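Local coordinates for YncI copper-binding domain-containing protein (Nocardia farcinica, PDB 3ESM) that is of unknown function but probably binds copper through an immunoglobulin-like domain of a membrane-associated protein, at residues G15-V20 / I92-S97; P10-G15 / P133-A138; P41-A46 / S64-V69. The protein carries 2 engineered substitutions. All coordinates share one frame; numbering follows the deposited sequence.

Contact 1 (G15-V20 / I92-S97)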
# COMPACT_ATOMS: atom_id res chain seq x y z
N GLY A 15 4.84 24.49 15.10
CA GLY A 15 4.96 25.47 14.01
C GLY A 15 6.28 25.42 13.25
O GLY A 15 6.60 26.34 12.46
N GLY A 16 7.06 24.38 13.47
CA GLY A 16 8.38 24.29 12.88
C GLY A 16 8.42 23.40 11.66
O GLY A 16 7.43 22.74 11.34
N TYR A 17 9.55 23.42 10.98
CA TYR A 17 9.82 22.56 9.84
C TYR A 17 10.86 21.58 10.25
O TYR A 17 11.91 21.97 10.80
CB TYR A 17 10.52 23.35 8.77
CG TYR A 17 9.58 23.98 7.91
CD1 TYR A 17 9.31 23.43 6.70
CD2 TYR A 17 8.94 25.14 8.31
CE1 TYR A 17 8.48 23.98 5.91
CE2 TYR A 17 8.08 25.72 7.50
CZ TYR A 17 7.84 25.11 6.29
OH TYR A 17 6.96 25.64 5.39
N SER A 18 10.63 20.29 10.00
CA SER A 18 11.67 19.33 10.39
C SER A 18 11.88 18.31 9.29
O SER A 18 10.94 18.02 8.56
CB SER A 18 11.28 18.55 11.66
OG SER A 18 11.30 19.37 12.82
N VAL A 19 13.09 17.78 9.19
CA VAL A 19 13.34 16.58 8.38
C VAL A 19 12.97 15.40 9.29
O VAL A 19 13.66 15.15 10.30
CB VAL A 19 14.82 16.46 7.96
CG1 VAL A 19 15.08 15.15 7.24
CG2 VAL A 19 15.24 17.64 7.07
N VAL A 20 11.92 14.65 8.93
CA VAL A 20 11.45 13.52 9.74
C VAL A 20 11.88 12.23 9.10
O VAL A 20 11.65 12.03 7.91
CB VAL A 20 9.91 13.54 9.86
CG1 VAL A 20 9.38 12.35 10.71
CG2 VAL A 20 9.48 14.85 10.49
N ILE A 92 9.01 18.31 6.32
CA ILE A 92 7.66 18.85 6.36
C ILE A 92 7.56 20.03 7.30
O ILE A 92 8.35 20.18 8.26
CB ILE A 92 6.65 17.78 6.84
CG1 ILE A 92 6.99 17.31 8.26
CG2 ILE A 92 6.65 16.62 5.86
CD1 ILE A 92 6.01 16.26 8.88
N GLY A 93 6.54 20.85 7.04
CA GLY A 93 6.19 21.91 7.96
C GLY A 93 5.09 22.76 7.38
O GLY A 93 4.78 22.68 6.18
N PRO A 94 4.50 23.60 8.22
CA PRO A 94 4.79 23.67 9.66
C PRO A 94 4.10 22.56 10.41
O PRO A 94 2.98 22.20 10.05
CB PRO A 94 4.16 25.00 10.07
CG PRO A 94 3.04 25.20 9.12
CD PRO A 94 3.49 24.58 7.80
N LEU A 95 4.77 22.03 11.43
CA LEU A 95 4.18 21.06 12.35
C LEU A 95 3.13 21.73 13.21
O LEU A 95 3.22 22.93 13.46
CB LEU A 95 5.27 20.44 13.21
CG LEU A 95 6.29 19.62 12.42
CD1 LEU A 95 7.46 19.23 13.30
CD2 LEU A 95 5.63 18.36 11.82
N PRO A 96 2.13 20.95 13.65
CA PRO A 96 0.96 21.51 14.33
C PRO A 96 1.34 22.20 15.62
O PRO A 96 2.41 21.95 16.19
CB PRO A 96 0.10 20.28 14.65
CG PRO A 96 0.72 19.13 14.02
CD PRO A 96 2.00 19.52 13.34
N SER A 97 0.45 23.07 16.05
CA SER A 97 0.60 23.68 17.35
C SER A 97 -0.06 22.76 18.36
O SER A 97 -1.14 23.04 18.88
CB SER A 97 -0.00 25.07 17.34
OG SER A 97 0.84 25.85 16.51

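Contact 2 (P10-G15 / P133-A138)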
# COMPACT_ATOMS: atom_id res chain seq x y z
N PRO A 10 15.08 15.43 15.58
CA PRO A 10 15.62 16.10 16.77
C PRO A 10 15.16 17.56 16.91
O PRO A 10 14.71 17.97 17.99
CB PRO A 10 17.14 16.01 16.56
CG PRO A 10 17.31 14.72 15.79
CD PRO A 10 16.14 14.75 14.80
N GLY A 11 15.26 18.32 15.84
CA GLY A 11 14.74 19.69 15.86
C GLY A 11 13.31 19.76 16.41
O GLY A 11 13.06 20.32 17.47
N ALA A 12 12.38 19.16 15.66
CA ALA A 12 10.92 19.23 15.87
C ALA A 12 10.32 20.18 16.91
O ALA A 12 10.32 19.88 18.11
CB ALA A 12 10.30 17.84 16.02
N ALA A 13 9.74 21.26 16.42
CA ALA A 13 9.05 22.22 17.26
C ALA A 13 7.66 22.51 16.73
O ALA A 13 7.40 22.35 15.53
CB ALA A 13 9.85 23.50 17.32
N GLN A 14 6.76 22.95 17.60
CA GLN A 14 5.42 23.38 17.18
C GLN A 14 5.58 24.54 16.21
O GLN A 14 6.39 25.45 16.47
CB GLN A 14 4.59 23.80 18.39
CG GLN A 14 4.48 22.70 19.46
CD GLN A 14 3.61 23.08 20.65
OE1 GLN A 14 2.76 23.96 20.56
NE2 GLN A 14 3.81 22.39 21.77
N GLY A 15 4.84 24.49 15.10
CA GLY A 15 4.96 25.47 14.01
C GLY A 15 6.28 25.42 13.25
O GLY A 15 6.60 26.34 12.46
N PRO A 133 3.76 5.91 14.68
CA PRO A 133 4.94 6.67 15.06
C PRO A 133 4.54 8.08 15.51
O PRO A 133 3.68 8.71 14.88
CB PRO A 133 5.77 6.75 13.78
CG PRO A 133 5.05 6.03 12.75
CD PRO A 133 3.79 5.46 13.26
N THR A 134 5.15 8.57 16.57
CA THR A 134 4.69 9.81 17.18
C THR A 134 5.86 10.70 17.53
O THR A 134 6.96 10.19 17.83
CB THR A 134 3.78 9.48 18.43
OG1 THR A 134 2.63 8.72 18.01
CG2 THR A 134 3.29 10.75 19.12
N LEU A 135 5.68 12.02 17.43
CA LEU A 135 6.70 12.97 17.87
C LEU A 135 6.16 13.88 18.96
O LEU A 135 5.00 14.23 18.94
CB LEU A 135 7.13 13.90 16.74
CG LEU A 135 7.91 13.35 15.55
CD1 LEU A 135 8.09 14.49 14.54
CD2 LEU A 135 9.25 12.84 16.03
N THR A 136 7.04 14.24 19.90
CA THR A 136 6.77 15.31 20.86
C THR A 136 7.30 16.59 20.29
O THR A 136 8.41 16.62 19.77
CB THR A 136 7.52 15.06 22.17
OG1 THR A 136 6.81 14.06 22.88
CG2 THR A 136 7.61 16.36 23.00
N LEU A 137 6.51 17.65 20.39
CA LEU A 137 6.90 18.90 19.78
C LEU A 137 7.21 19.94 20.83
O LEU A 137 6.37 20.21 21.69
CB LEU A 137 5.79 19.40 18.87
CG LEU A 137 5.47 18.39 17.77
CD1 LEU A 137 4.25 18.89 17.01
CD2 LEU A 137 6.66 18.18 16.85
N ALA A 138 8.41 20.51 20.74
CA ALA A 138 8.84 21.53 21.67
C ALA A 138 8.01 22.78 21.48
O ALA A 138 7.54 23.08 20.38
CB ALA A 138 10.32 21.84 21.49

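Contact 3 (P41-A46 / S64-V69). With SO4 (sulfate ion), chain B.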
# COMPACT_ATOMS: atom_id res chain seq x y z
N PRO A 41 0.30 15.40 8.72
CA PRO A 41 -0.67 16.21 9.42
C PRO A 41 -1.04 17.47 8.58
O PRO A 41 -0.92 18.63 9.04
CB PRO A 41 0.04 16.55 10.73
CG PRO A 41 1.51 16.49 10.42
CD PRO A 41 1.63 15.40 9.34
N ASN A 42 -1.46 17.23 7.35
CA ASN A 42 -1.99 18.29 6.51
C ASN A 42 -1.08 19.51 6.51
O ASN A 42 -1.54 20.62 6.79
CB ASN A 42 -3.37 18.69 6.99
CG ASN A 42 -4.44 17.62 6.71
OD1 ASN A 42 -5.65 17.89 6.80
ND2 ASN A 42 -4.00 16.41 6.38
N VAL A 43 0.18 19.30 6.16
CA VAL A 43 1.22 20.35 6.18
C VAL A 43 1.28 21.12 4.89
O VAL A 43 0.93 20.61 3.83
CB VAL A 43 2.62 19.74 6.48
CG1 VAL A 43 2.66 19.16 7.90
CG2 VAL A 43 2.96 18.65 5.46
N ARG A 44 1.73 22.37 4.94
CA ARG A 44 1.85 23.16 3.71
C ARG A 44 2.97 22.61 2.82
O ARG A 44 2.87 22.59 1.58
CB ARG A 44 2.15 24.63 4.02
CG ARG A 44 1.18 25.31 4.90
CD ARG A 44 0.14 26.05 4.07
NE ARG A 44 -0.19 25.26 2.89
CZ ARG A 44 -1.37 25.27 2.28
NH1 ARG A 44 -2.35 26.04 2.73
NH2 ARG A 44 -1.55 24.49 1.22
N SER A 45 4.08 22.21 3.46
CA SER A 45 5.26 21.83 2.72
C SER A 45 5.60 20.39 3.06
O SER A 45 5.53 20.00 4.23
CB SER A 45 6.43 22.72 3.12
OG SER A 45 7.60 22.31 2.41
N ALA A 46 5.97 19.60 2.04
CA ALA A 46 6.43 18.23 2.25
C ALA A 46 7.25 17.81 1.05
O ALA A 46 6.75 17.80 -0.09
CB ALA A 46 5.25 17.29 2.42
N SER A 64 -4.16 22.30 -0.94
CA SER A 64 -2.75 22.17 -1.30
C SER A 64 -1.87 21.74 -0.13
O SER A 64 -0.65 21.88 -0.17
CB SER A 64 -2.22 23.47 -1.91
OG SER A 64 -2.97 23.76 -3.09
N GLU A 65 -2.51 21.20 0.90
CA GLU A 65 -1.76 20.64 2.01
C GLU A 65 -1.38 19.20 1.65
O GLU A 65 -2.17 18.48 1.01
CB GLU A 65 -2.61 20.64 3.28
CG GLU A 65 -2.98 22.05 3.80
CD GLU A 65 -4.17 22.05 4.75
OE1 GLU A 65 -5.02 21.12 4.72
OE2 GLU A 65 -4.29 23.03 5.54
N ALA A 66 -0.21 18.79 2.10
CA ALA A 66 0.20 17.39 1.96
C ALA A 66 -0.49 16.54 3.03
O ALA A 66 -0.27 16.78 4.23
CB ALA A 66 1.72 17.29 2.16
N VAL A 67 -1.24 15.54 2.57
CA VAL A 67 -2.04 14.65 3.44
C VAL A 67 -1.40 13.28 3.65
O VAL A 67 -1.72 12.57 4.62
CB VAL A 67 -3.50 14.47 2.92
CG1 VAL A 67 -4.26 15.79 2.94
CG2 VAL A 67 -3.52 13.90 1.53
N SER A 68 -0.52 12.88 2.73
CA SER A 68 0.20 11.63 2.92
C SER A 68 1.37 11.57 1.95
O SER A 68 1.47 12.39 1.03
CB SER A 68 -0.72 10.43 2.67
OG SER A 68 -0.94 10.24 1.27
N VAL A 69 2.27 10.63 2.20
CA VAL A 69 3.44 10.45 1.32
C VAL A 69 3.60 8.96 1.17
O VAL A 69 3.38 8.20 2.13
CB VAL A 69 4.72 11.09 1.90
CG1 VAL A 69 4.96 10.68 3.38
CG2 VAL A 69 5.95 10.75 1.03
S SO4 B . 6.60 22.18 -0.95
O1 SO4 B . 7.24 22.08 -2.26
O2 SO4 B . 6.38 20.86 -0.36
O3 SO4 B . 7.48 23.00 -0.11
O4 SO4 B . 5.27 22.78 -1.10
O HOH W 1 -3.80 13.67 6.15

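Contact 1 (G15-V20 / I92-S97)
Ser18 and Ile92 form an antiparallel hydrogen-bonded pair, the tight part of the contact: Ser18 N gives to Ile92 O at 2.9 Å and Ile92 N to Ser18 O at 3.0 Å. Their side chains share the buried face of the sheet. With CG1 between the backbone N and the carbonyl carbon (chi1 61°), Ile92 carries CD1 to within 4.1 Å of Val20 CG2. Leu95 brings CD1 near Ser18 OG, at 3.9 Å.

Toward solvent the join is looser. After the cis peptide before Pro94, Leu95 N still gives to Gly16 O in the carbonyl plane, at 2.8 Å, but the last bond, Gly15 N to Leu95 O, comes from above the carbonyl plane and bends to 134°. Gly15, at positive phi, Ser97 and Tyr17 are exposed. In one of its two conformers Tyr17 lays a ring face over Gly93, a CH-pi contact offset toward the rim, with Gly93 CA 3.8 Å from the ring centroid. Glycine's bare CA lets the ring settle on the backbone. Strands 18-25 and 85-93 are neighbours in the four-stranded antiparallel sheet of the immunoglobulin-like sandwich, and their pairing carries on into the loops at 15-16 and 94-95.

Contact 2 (P10-G15 / P133-A138)
The flat carboxamide of Gln14 aims an N-H of NE2 almost straight at Leu137 O, 172° at the hydrogen, although at 3.4 Å the bond is weak. On its way there the side chain passes obliquely across Leu137, with Gln14 CG 3.6 Å from Leu137 CB. CG stands beside the backbone N (chi1 -56°) and the chain is extended beyond it, which takes the amide along the backbone of 137-138. Glutamine fits because its CG methylene packs on Leu137 CB while its end still serves a main-chain carbonyl.

Gln14 N reaches Ala138 O at 2.9 Å in a nearly linear bond, whereas the bond from Ala138 N to Ala12 O, 3.3 Å long, is weak. Deeper in, the small methyl of buried Ala12 lies against two leucines, its CB 3.7 Å from Leu137 CD2 and 4.3 Å from Leu135 CD1. Both leucines also pack on Val101 of strand 100-109, while Ala138 is exposed. The single beta bridge, Ala13 with Ala138, fastens the loop after strand 6-8 to the residues just after strand 134-136, at the seam between the two sheets of the immunoglobulin-like sandwich.

Contact 3 (P41-A46 / S64-V69)
Asn42 and Val43 both face Ala66, making a G1 beta bulge in the antiparallel pairing of strands 33-43 and 66-73 of the immunoglobulin-like fold. The first position of such a bulge needs a positive phi, here 48°; glycine usually fills it, and asparagine is among the residues that accept the conformation most readily. Next to it, Ala66 N gives to Val43 O at 2.8 Å in the carbonyl plane, while Val43 N meets Ala66 O more obliquely, at 3.2 Å.

On the outer side Asn42 crosses both neighbours of Ala66. Its ND2 rests 3.5 Å from Val67 CG1, and a water, held weakly by ND2, donates to Val67 O. The extended chain of Glu65 passes alongside Asn42 O, and its OE1 accepts a hydrogen bond from Asn61 ND2. Arg44 folds back, bent at chi2 and chi3, until Glu65 CG lies 3.8 Å above the plane of the guanidinium, offset toward its rim. Arg44 NH1 and Glu65 OE2 are 4.6 Å apart, and the oxygen lies well out of the guanidinium plane, so no N-H points at it; NH2 of Arg44 instead bonds to Lys63 O. On the buried side the methyls of Ala46 and Ala66 touch, CB to CB 3.5 Å, a closeness that small residues allow, and Val43 joins them, with Val58 and Leu40 packed nearby.

Arg44 and Ser45 form a second, classic bulge opposite Gly93 as the chain changes sheets. Just beyond it, a sulfate, probably from the crystallisation liquor, is gripped by Arg60, by Ala46 N to O2 at 2.7 Å, and by Ser45 OG to O3 at 2.6 Å.

In the fold
From the N terminus the chain leaves strand 6-8, enters 10-15 and at once continues into 15-20, so contacts 2 and 1 share Gly15. Their partners come late: 92-97 closes contact 1 and 133-138, at the C-terminal end, closes contact 2. Between them 41-46 meets 64-69 in contact 3, the shortest loop. The three therefore nest without crossing, contact 3 within contact 1 and contact 1 within contact 2. Contact 1 joins neighbouring strands of the four-stranded sheet, contact 2 ties a loop of that sheet to the other sheet's last strand, and contact 3 lies where the chain passes between sheets, touching contact 1 through Ser45 and Gly93.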